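Local atomic coordinates of Ras GTPase-activating-like protein IQGAP2 (Homo sapiens, PDB entry 4EZA), a protein that probably binds phosphoinositide lipids through an atypical domain with a pseudo-C2 fold, as part of an IQGAP-family signalling protein related to Ras GTPase-activating proteins. Residues G33-I38 with N44-V49; A27-K32 with I108-K113. All coordinates share one frame; numbering follows the deposited sequence.

Contact 1 of 2, residues G33-I38 with N44-V49; sequences GVLLDI and NQFKNV
Asp37 OD1 has two neighbours, the backbone N of Ile38 and the ring of Phe46. Ile38 N gives OD1 of Asp37 a weak, bent hydrogen bond of 2.9 Å (N-H...O angle 133°). Phe46 CZ lies 3.5 Å from that same Asp37 OD1. The oxygen lies in the ring plane, off its edge, with carboxylate and ring planes 45° apart. An aromatic rim carries slightly positive hydrogens, so an acidic oxygen suits this place.

Across the contact, aliphatic side chains from strand 35-38 pack against the rest of the ring. CD1 of Ile38 sits over one face, 4.2 Å above the plane and displaced toward the rim, while CB of Ile38 is 4.1 Å from CE1 of Phe46. Leu35 comes in obliquely, its CD2 3.7 Å from Phe46 CE2. The ring reaches across because CG lies beside the backbone N of Phe46, opposite the carbonyl carbon (chi1 -81°). Beyond the ring, Ile38 CD1 meets Val49 CG1 tip to tip at 4.1 Å, an apolar contact that carries the packing on to the start of strand 49-55. Cutting Phe46 back to an alanine would probably open a gap between Leu35 and Ile38 and leave the Asp37 carboxylate without its ring edge.

Where Leu36 and Asp37 pair with the single residue Lys101, strand 35-38 forms a classic beta bulge, shortly after Gly33 ends helix 26-32 in a Schellman motif.

The 3-10 segment 44-48 thus packs Phe46 against strand 35-38 just before strand 49-55 begins. His30 of helix 26-32 meets Phe46 edge-to-face, Ala26 of that helix touches Leu35, Ile38 and Val49, and strand 100-103 contributes Val100 to Leu35 and Ile38.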
ATOM      1  N   GLY A  33       1.178 -11.037  -1.139  1.00  9.29           N
ATOM      2  CA  GLY A  33       2.113 -10.634  -2.196  1.00  8.60           C
ATOM      3  C   GLY A  33       2.040  -9.177  -2.591  1.00  8.47           C
ATOM      4  O   GLY A  33       2.800  -8.720  -3.439  1.00  9.33           O
ATOM      5  N   VAL A  34       1.114  -8.441  -1.997  1.00  8.13           N
ATOM      6  CA  VAL A  34       1.011  -7.012  -2.243  1.00  8.35           C
ATOM      7  C   VAL A  34       2.236  -6.284  -1.697  1.00  7.89           C
ATOM      8  O   VAL A  34       2.753  -5.354  -2.329  1.00  8.41           O
ATOM      9  CB  VAL A  34      -0.264  -6.403  -1.578  1.00  8.45           C
ATOM     10  CG1 VAL A  34      -0.289  -4.861  -1.723  1.00  8.89           C
ATOM     11  CG2 VAL A  34      -1.498  -6.990  -2.164  1.00  9.77           C
ATOM     12  N   LEU A  35       2.688  -6.710  -0.523  1.00  7.87           N
ATOM     13  CA  LEU A  35       3.819  -6.068   0.116  1.00  7.12           C
ATOM     14  C   LEU A  35       5.029  -6.974  -0.031  1.00  7.54           C
ATOM     15  O   LEU A  35       4.969  -8.184   0.291  1.00  8.30           O
ATOM     16  CB  LEU A  35       3.505  -5.804   1.586  1.00  8.78           C
ATOM     17  CG  LEU A  35       4.546  -5.045   2.393  1.00 11.06           C
ATOM     18  CD1 LEU A  35       3.835  -4.077   3.349  1.00 15.72           C
ATOM     19  CD2 LEU A  35       5.377  -5.994   3.136  1.00 15.86           C
ATOM     20  N   LEU A  36       6.141  -6.394  -0.466  1.00  8.26           N
ATOM     21  CA  LEU A  36       7.409  -7.122  -0.555  1.00  8.56           C
ATOM     22  C   LEU A  36       8.241  -7.020   0.731  1.00  9.50           C
ATOM     23  O   LEU A  36       8.719  -8.036   1.250  1.00 11.09           O
ATOM     24  CB  LEU A  36       8.248  -6.655  -1.759  1.00  8.29           C
ATOM     25  CG  LEU A  36       7.795  -7.137  -3.143  1.00  7.84           C
ATOM     26  CD1 LEU A  36       6.520  -6.413  -3.577  1.00 10.99           C
ATOM     27  CD2 LEU A  36       8.893  -6.958  -4.158  1.00 10.37           C
ATOM     28  N   ASP A  37       8.430  -5.801   1.231  1.00  9.82           N
ATOM     29  CA  ASP A  37       9.260  -5.614   2.419  1.00 11.58           C
ATOM     30  C   ASP A  37       9.075  -4.227   2.993  1.00 11.63           C
ATOM     31  O   ASP A  37       8.586  -3.319   2.317  1.00 11.85           O
ATOM     32  CB  ASP A  37      10.736  -5.839   2.070  1.00 12.69           C
ATOM     33  CG  ASP A  37      11.594  -6.219   3.280  1.00 16.57           C
ATOM     34  OD1 ASP A  37      11.084  -6.453   4.401  1.00 15.72           O
ATOM     35  OD2 ASP A  37      12.830  -6.291   3.100  1.00 23.90           O
ATOM     36  N   ILE A  38       9.455  -4.084   4.261  1.00 11.89           N
ATOM     37  CA  ILE A  38       9.515  -2.792   4.943  1.00 12.43           C
ATOM     38  C   ILE A  38      10.938  -2.662   5.487  1.00 13.52           C
ATOM     39  O   ILE A  38      11.366  -3.482   6.308  1.00 14.31           O
ATOM     40  CB  ILE A  38       8.510  -2.674   6.099  1.00 13.10           C
ATOM     41  CG1 ILE A  38       7.068  -2.810   5.592  1.00 12.96           C
ATOM     42  CG2 ILE A  38       8.694  -1.307   6.808  1.00 12.22           C
ATOM     43  CD1 ILE A  38       6.025  -2.940   6.678  1.00 13.62           C
ATOM     44  N   ASN A  44       8.884 -10.464  11.578  1.00 17.96           N
ATOM     45  CA  ASN A  44       7.988 -10.852  12.655  1.00 19.17           C
ATOM     46  C   ASN A  44       7.274  -9.669  13.321  1.00 18.48           C
ATOM     47  O   ASN A  44       6.398  -9.861  14.170  1.00 19.83           O
ATOM     48  CB  ASN A  44       8.688 -11.774  13.690  1.00 20.55           C
ATOM     49  CG  ASN A  44       9.713 -11.049  14.563  1.00 22.39           C
ATOM     50  OD1 ASN A  44      10.103  -9.907  14.309  1.00 24.98           O
ATOM     51  ND2 ASN A  44      10.181 -11.742  15.595  1.00 26.67           N
ATOM     52  N   GLN A  45       7.639  -8.455  12.915  1.00 17.81           N
ATOM     53  CA  GLN A  45       7.022  -7.231  13.441  1.00 16.79           C
ATOM     54  C   GLN A  45       5.992  -6.622  12.477  1.00 15.57           C
ATOM     55  O   GLN A  45       5.403  -5.570  12.758  1.00 15.47           O
ATOM     56  CB  GLN A  45       8.103  -6.206  13.821  1.00 18.25           C
ATOM     57  CG  GLN A  45       9.014  -6.660  14.976  1.00 20.87           C
ATOM     58  CD  GLN A  45       8.291  -6.737  16.318  1.00 23.00           C
ATOM     59  OE1 GLN A  45       7.651  -5.780  16.749  1.00 21.93           O
ATOM     60  NE2 GLN A  45       8.393  -7.891  16.984  1.00 27.50           N
ATOM     61  N   PHE A  46       5.758  -7.299  11.353  1.00 13.95           N
ATOM     62  CA  PHE A  46       4.850  -6.774  10.336  1.00 13.47           C
ATOM     63  C   PHE A  46       3.402  -6.622  10.819  1.00 14.00           C
ATOM     64  O   PHE A  46       2.668  -5.793  10.296  1.00 13.74           O
ATOM     65  CB  PHE A  46       4.893  -7.640   9.069  1.00 12.71           C
ATOM     66  CG  PHE A  46       6.065  -7.355   8.154  1.00 11.88           C
ATOM     67  CD1 PHE A  46       7.186  -6.642   8.576  1.00 13.32           C
ATOM     68  CD2 PHE A  46       6.040  -7.847   6.851  1.00 11.76           C
ATOM     69  CE1 PHE A  46       8.254  -6.407   7.716  1.00 13.00           C
ATOM     70  CE2 PHE A  46       7.094  -7.628   5.992  1.00 12.12           C
ATOM     71  CZ  PHE A  46       8.215  -6.919   6.424  1.00 11.74           C
ATOM     72  N   LYS A  47       2.996  -7.421  11.807  1.00 14.96           N
ATOM     73  CA  LYS A  47       1.656  -7.295  12.417  1.00 16.03           C
ATOM     74  C   LYS A  47       1.424  -5.922  13.051  1.00 15.72           C
ATOM     75  O   LYS A  47       0.274  -5.498  13.222  1.00 17.38           O
ATOM     76  CB  LYS A  47       1.443  -8.392  13.471  1.00 16.76           C
ATOM     77  CG  LYS A  47       2.401  -8.296  14.647  1.00 19.07           C
ATOM     78  CD  LYS A  47       2.202  -9.392  15.665  1.00 22.99           C
ATOM     79  CE  LYS A  47       3.282  -9.289  16.749  1.00 26.19           C
ATOM     80  NZ  LYS A  47       3.291 -10.465  17.675  1.00 29.03           N
ATOM     81  N   ASN A  48       2.515  -5.222  13.377  1.00 15.03           N
ATOM     82  CA  ASN A  48       2.445  -3.924  14.065  1.00 14.53           C
ATOM     83  C   ASN A  48       2.311  -2.719  13.145  1.00 14.08           C
ATOM     84  O   ASN A  48       2.148  -1.572  13.601  1.00 14.58           O
ATOM     85  CB  ASN A  48       3.657  -3.774  14.975  1.00 14.72           C
ATOM     86  CG  ASN A  48       3.601  -4.725  16.151  1.00 16.48           C
ATOM     87  OD1 ASN A  48       2.512  -5.102  16.589  1.00 20.01           O
ATOM     88  ND2 ASN A  48       4.761  -5.107  16.678  1.00 19.86           N
ATOM     89  N   VAL A  49       2.401  -2.972  11.847  1.00 12.85           N
ATOM     90  CA  VAL A  49       2.142  -1.961  10.829  1.00 12.81           C
ATOM     91  C   VAL A  49       0.806  -2.241  10.180  1.00 12.93           C
ATOM     92  O   VAL A  49       0.510  -3.389   9.810  1.00 12.85           O
ATOM     93  CB  VAL A  49       3.264  -1.935   9.757  1.00 11.76           C
ATOM     94  CG1 VAL A  49       2.868  -1.083   8.574  1.00 11.64           C
ATOM     95  CG2 VAL A  49       4.566  -1.440  10.387  1.00 13.64           C
TER

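Contact 2 of 2, residues A27-K32 with I108-K113; sequences AKLHEK and IYLLNK
Leu29 and Leu110 mark the nearest approach of the two helical segments, with their CA atoms 9.3 Å apart, a spacing that side chains must bridge. No hydrogen bond crosses between them. Each backbone serves its own helix: Lys32 N bonds to Lys28 O at 3.0 Å, and the last turn of the other helix is held at Tyr109 O, which accepts from both Lys113 N and Asn112 N. Asn112 tightens this turn further, its ND2 donating to Ile108 O at 2.7 Å in a nearly straight bond (167°).

The apolar bridge is leucine on leucine. CD2 of Leu29 meets CD2 of Leu110 at 3.9 Å, the two side chains crossing at about a right angle. Leu110 turns CG away from its own backbone N (chi1 -170°), which carries both methyls to the other helix, and CD1 of Leu110 also lies 3.9 Å from NZ of Lys32. Tyr24 of strand 22-25 touches Leu29, Leu110 and both lysines, and Phe51 of strand 49-55 backs Leu29. Leucine suits both positions because its methyls reach far enough to span the gap without bringing in a polar group to satisfy.

Beside the leucine pair, toward solvent, the extended chains of Lys32 and Lys113 reach toward each other, bringing NZ of Lys32 to 3.5 Å from NZ of Lys113. As ammonium groups both are donors, so the approach is not a hydrogen bond. Their mutual repulsion would probably lower the proton affinity of one amine, and water at the surface is likely to ease it.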
ATOM      1  N   ALA A  27       1.556  -7.708   7.678  1.00 10.87           N
ATOM      2  CA  ALA A  27       1.680  -9.162   7.619  1.00 10.85           C
ATOM      3  C   ALA A  27       0.725  -9.778   6.585  1.00 10.74           C
ATOM      4  O   ALA A  27       1.125 -10.627   5.776  1.00 11.75           O
ATOM      5  CB  ALA A  27       1.470  -9.767   8.997  1.00 11.73           C
ATOM      6  N   LYS A  28      -0.535  -9.342   6.584  1.00 10.85           N
ATOM      7  CA  LYS A  28      -1.516  -9.827   5.620  1.00 11.25           C
ATOM      8  C   LYS A  28      -1.137  -9.438   4.182  1.00  9.67           C
ATOM      9  O   LYS A  28      -1.190 -10.293   3.267  1.00 10.06           O
ATOM     10  CB  LYS A  28      -2.919  -9.318   5.998  1.00 12.22           C
ATOM     11  CG  LYS A  28      -4.002  -9.586   4.994  1.00 15.79           C
ATOM     12  CD  LYS A  28      -4.260 -11.073   4.802  1.00 21.81           C
ATOM     13  CE  LYS A  28      -5.008 -11.680   5.953  1.00 23.95           C
ATOM     14  NZ  LYS A  28      -5.463 -13.039   5.573  1.00 26.75           N
ATOM     15  N   LEU A  29      -0.711  -8.191   3.990  1.00  9.03           N
ATOM     16  CA  LEU A  29      -0.309  -7.775   2.650  1.00  7.88           C
ATOM     17  C   LEU A  29       0.915  -8.557   2.144  1.00  8.05           C
ATOM     18  O   LEU A  29       1.037  -8.824   0.954  1.00  8.19           O
ATOM     19  CB  LEU A  29      -0.051  -6.260   2.600  1.00  8.12           C
ATOM     20  CG  LEU A  29      -1.297  -5.402   2.831  1.00  9.99           C
ATOM     21  CD1 LEU A  29      -0.896  -3.996   2.489  1.00 11.22           C
ATOM     22  CD2 LEU A  29      -2.478  -5.850   1.981  1.00 10.96           C
ATOM     23  N   HIS A  30       1.833  -8.893   3.052  1.00  8.51           N
ATOM     24  CA  HIS A  30       3.040  -9.656   2.724  1.00  8.52           C
ATOM     25  C   HIS A  30       2.636 -11.084   2.310  1.00  8.36           C
ATOM     26  O   HIS A  30       3.077 -11.573   1.279  1.00 10.25           O
ATOM     27  CB  HIS A  30       3.913  -9.641   3.974  1.00  7.99           C
ATOM     28  CG  HIS A  30       5.320 -10.142   3.804  1.00  9.47           C
ATOM     29  ND1 HIS A  30       6.141  -9.834   2.737  1.00 11.29           N
ATOM     30  CD2 HIS A  30       6.084 -10.847   4.669  1.00  9.85           C
ATOM     31  CE1 HIS A  30       7.334 -10.376   2.934  1.00  9.86           C
ATOM     32  NE2 HIS A  30       7.318 -11.004   4.091  1.00 12.48           N
ATOM     33  N   GLU A  31       1.775 -11.728   3.098  1.00  9.46           N
ATOM     34  CA  GLU A  31       1.217 -13.029   2.715  1.00 11.00           C
ATOM     35  C   GLU A  31       0.579 -13.039   1.331  1.00 10.88           C
ATOM     36  O   GLU A  31       0.814 -13.955   0.538  1.00 12.22           O
ATOM     37  CB  GLU A  31       0.195 -13.466   3.763  1.00 12.39           C
ATOM     38  CG  GLU A  31       0.823 -13.979   5.032  1.00 16.76           C
ATOM     39  CD  GLU A  31      -0.123 -13.884   6.216  1.00 21.53           C
ATOM     40  OE1 GLU A  31      -1.355 -13.811   5.989  1.00 23.58           O
ATOM     41  OE2 GLU A  31       0.363 -13.903   7.373  1.00 26.21           O
ATOM     42  N   LYS A  32      -0.182 -11.988   1.025  1.00 10.27           N
ATOM     43  CA  LYS A  32      -0.906 -11.867  -0.248  1.00 11.42           C
ATOM     44  C   LYS A  32      -0.005 -11.552  -1.425  1.00 10.75           C
ATOM     45  O   LYS A  32      -0.399 -11.708  -2.575  1.00 11.86           O
ATOM     46  CB  LYS A  32      -1.906 -10.712  -0.159  1.00 12.39           C
ATOM     47  CG  LYS A  32      -3.155 -10.967   0.646  1.00 16.63           C
ATOM     48  CD  LYS A  32      -4.022  -9.727   0.558  1.00 20.27           C
ATOM     49  CE  LYS A  32      -5.356  -9.956   1.243  1.00 25.11           C
ATOM     50  NZ  LYS A  32      -6.329  -8.854   0.975  1.00 29.65           N
ATOM     51  N   ILE A 108      -3.084  -2.499  -7.418  1.00  9.32           N
ATOM     52  CA  ILE A 108      -4.235  -2.060  -8.212  1.00 10.69           C
ATOM     53  C   ILE A 108      -5.465  -2.882  -7.820  1.00 11.75           C
ATOM     54  O   ILE A 108      -6.549  -2.322  -7.562  1.00 12.43           O
ATOM     55  CB  ILE A 108      -3.933  -2.154  -9.709  1.00 10.58           C
ATOM     56  CG1 ILE A 108      -2.885  -1.115 -10.111  1.00 11.11           C
ATOM     57  CG2 ILE A 108      -5.221  -1.921 -10.524  1.00 12.34           C
ATOM     58  CD1 ILE A 108      -2.275  -1.366 -11.465  1.00 11.78           C
ATOM     59  N   TYR A 109      -5.289  -4.199  -7.726  1.00 12.06           N
ATOM     60  CA  TYR A 109      -6.398  -5.089  -7.354  1.00 13.76           C
ATOM     61  C   TYR A 109      -6.890  -4.797  -5.934  1.00 13.59           C
ATOM     62  O   TYR A 109      -8.101  -4.759  -5.689  1.00 14.39           O
ATOM     63  CB  TYR A 109      -5.969  -6.560  -7.499  1.00 15.23           C
ATOM     64  CG  TYR A 109      -6.973  -7.597  -6.982  1.00 19.17           C
ATOM     65  CD1 TYR A 109      -7.980  -8.079  -7.813  1.00 21.27           C
ATOM     66  CD2 TYR A 109      -6.913  -8.089  -5.667  1.00 20.76           C
ATOM     67  CE1 TYR A 109      -8.911  -9.022  -7.364  1.00 23.59           C
ATOM     68  CE2 TYR A 109      -7.844  -9.025  -5.211  1.00 23.71           C
ATOM     69  CZ  TYR A 109      -8.833  -9.487  -6.065  1.00 24.63           C
ATOM     70  OH  TYR A 109      -9.763 -10.417  -5.633  1.00 27.86           O
ATOM     71  N   LEU A 110      -5.960  -4.628  -4.999  1.00 13.55           N
ATOM     72  CA  LEU A 110      -6.315  -4.311  -3.619  1.00 13.87           C
ATOM     73  C   LEU A 110      -7.178  -3.044  -3.547  1.00 14.22           C
ATOM     74  O   LEU A 110      -8.180  -2.999  -2.814  1.00 14.87           O
ATOM     75  CB  LEU A 110      -5.059  -4.147  -2.774  1.00 13.55           C
ATOM     76  CG  LEU A 110      -5.281  -4.038  -1.270  1.00 13.74           C
ATOM     77  CD1 LEU A 110      -5.535  -5.402  -0.719  1.00 19.04           C
ATOM     78  CD2 LEU A 110      -4.086  -3.416  -0.606  1.00 15.94           C
ATOM     79  N   LEU A 111      -6.789  -2.016  -4.300  1.00 13.15           N
ATOM     80  CA  LEU A 111      -7.486  -0.722  -4.256  1.00 14.91           C
ATOM     81  C   LEU A 111      -8.863  -0.829  -4.886  1.00 16.85           C
ATOM     82  O   LEU A 111      -9.779  -0.101  -4.484  1.00 17.93           O
ATOM     83  CB  LEU A 111      -6.664   0.361  -4.955  1.00 14.98           C
ATOM     84  CG  LEU A 111      -5.352   0.732  -4.262  1.00 15.68           C
ATOM     85  CD1 LEU A 111      -4.576   1.685  -5.105  1.00 18.51           C
ATOM     86  CD2 LEU A 111      -5.594   1.316  -2.872  1.00 17.08           C
ATOM     87  N   ASN A 112      -9.022  -1.755  -5.833  1.00 18.26           N
ATOM     88  CA  ASN A 112     -10.205  -1.805  -6.712  1.00 21.00           C
ATOM     89  C   ASN A 112     -11.185  -2.988  -6.604  1.00 22.73           C
ATOM     90  O   ASN A 112     -12.279  -2.929  -7.175  1.00 24.11           O
ATOM     91  CB  ASN A 112      -9.748  -1.685  -8.158  1.00 21.01           C
ATOM     92  CG  ASN A 112      -9.195  -0.319  -8.463  1.00 22.22           C
ATOM     93  OD1 ASN A 112      -9.944   0.617  -8.704  1.00 25.12           O
ATOM     94  ND2 ASN A 112      -7.887  -0.182  -8.402  1.00 22.42           N
ATOM     95  N   LYS A 113     -10.793  -4.052  -5.904  1.00 24.05           N
ATOM     96  CA  LYS A 113     -11.601  -5.274  -5.817  1.00 25.52           C
ATOM     97  C   LYS A 113     -13.001  -5.024  -5.226  1.00 26.59           C
ATOM     98  O   LYS A 113     -13.195  -4.077  -4.449  1.00 27.64           O
ATOM     99  CB  LYS A 113     -10.857  -6.362  -5.024  1.00 25.60           C
ATOM    100  CG  LYS A 113     -10.555  -6.000  -3.568  1.00 27.49           C
ATOM    101  CD  LYS A 113     -10.001  -7.192  -2.803  1.00 31.40           C
ATOM    102  CE  LYS A 113      -9.840  -6.865  -1.326  1.00 33.46           C
ATOM    103  NZ  LYS A 113      -9.334  -8.043  -0.565  1.00 37.56           N
TER

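Helix 26-32 supplies one side of contact 2, where it packs against the C-terminal helix 104-112, and borders contact 1 through Ala26, Leu29 and His30. Contact 1 lies where strand 35-38, next in the chain, meets the turn leading into strand 49-55. The two are tied together directly, since Leu29 and His30 each hydrogen-bond Leu35, by backbone O and ring ND1 respectively. Contact 1 is mostly buried and nearly all apolar, an aromatic ring packed against leucine and isoleucine, with one carboxylate oxygen at its edge. Contact 2, smaller and only partly buried, couples a leucine pair to two like charges at its surface and joins more distant parts of the sequence.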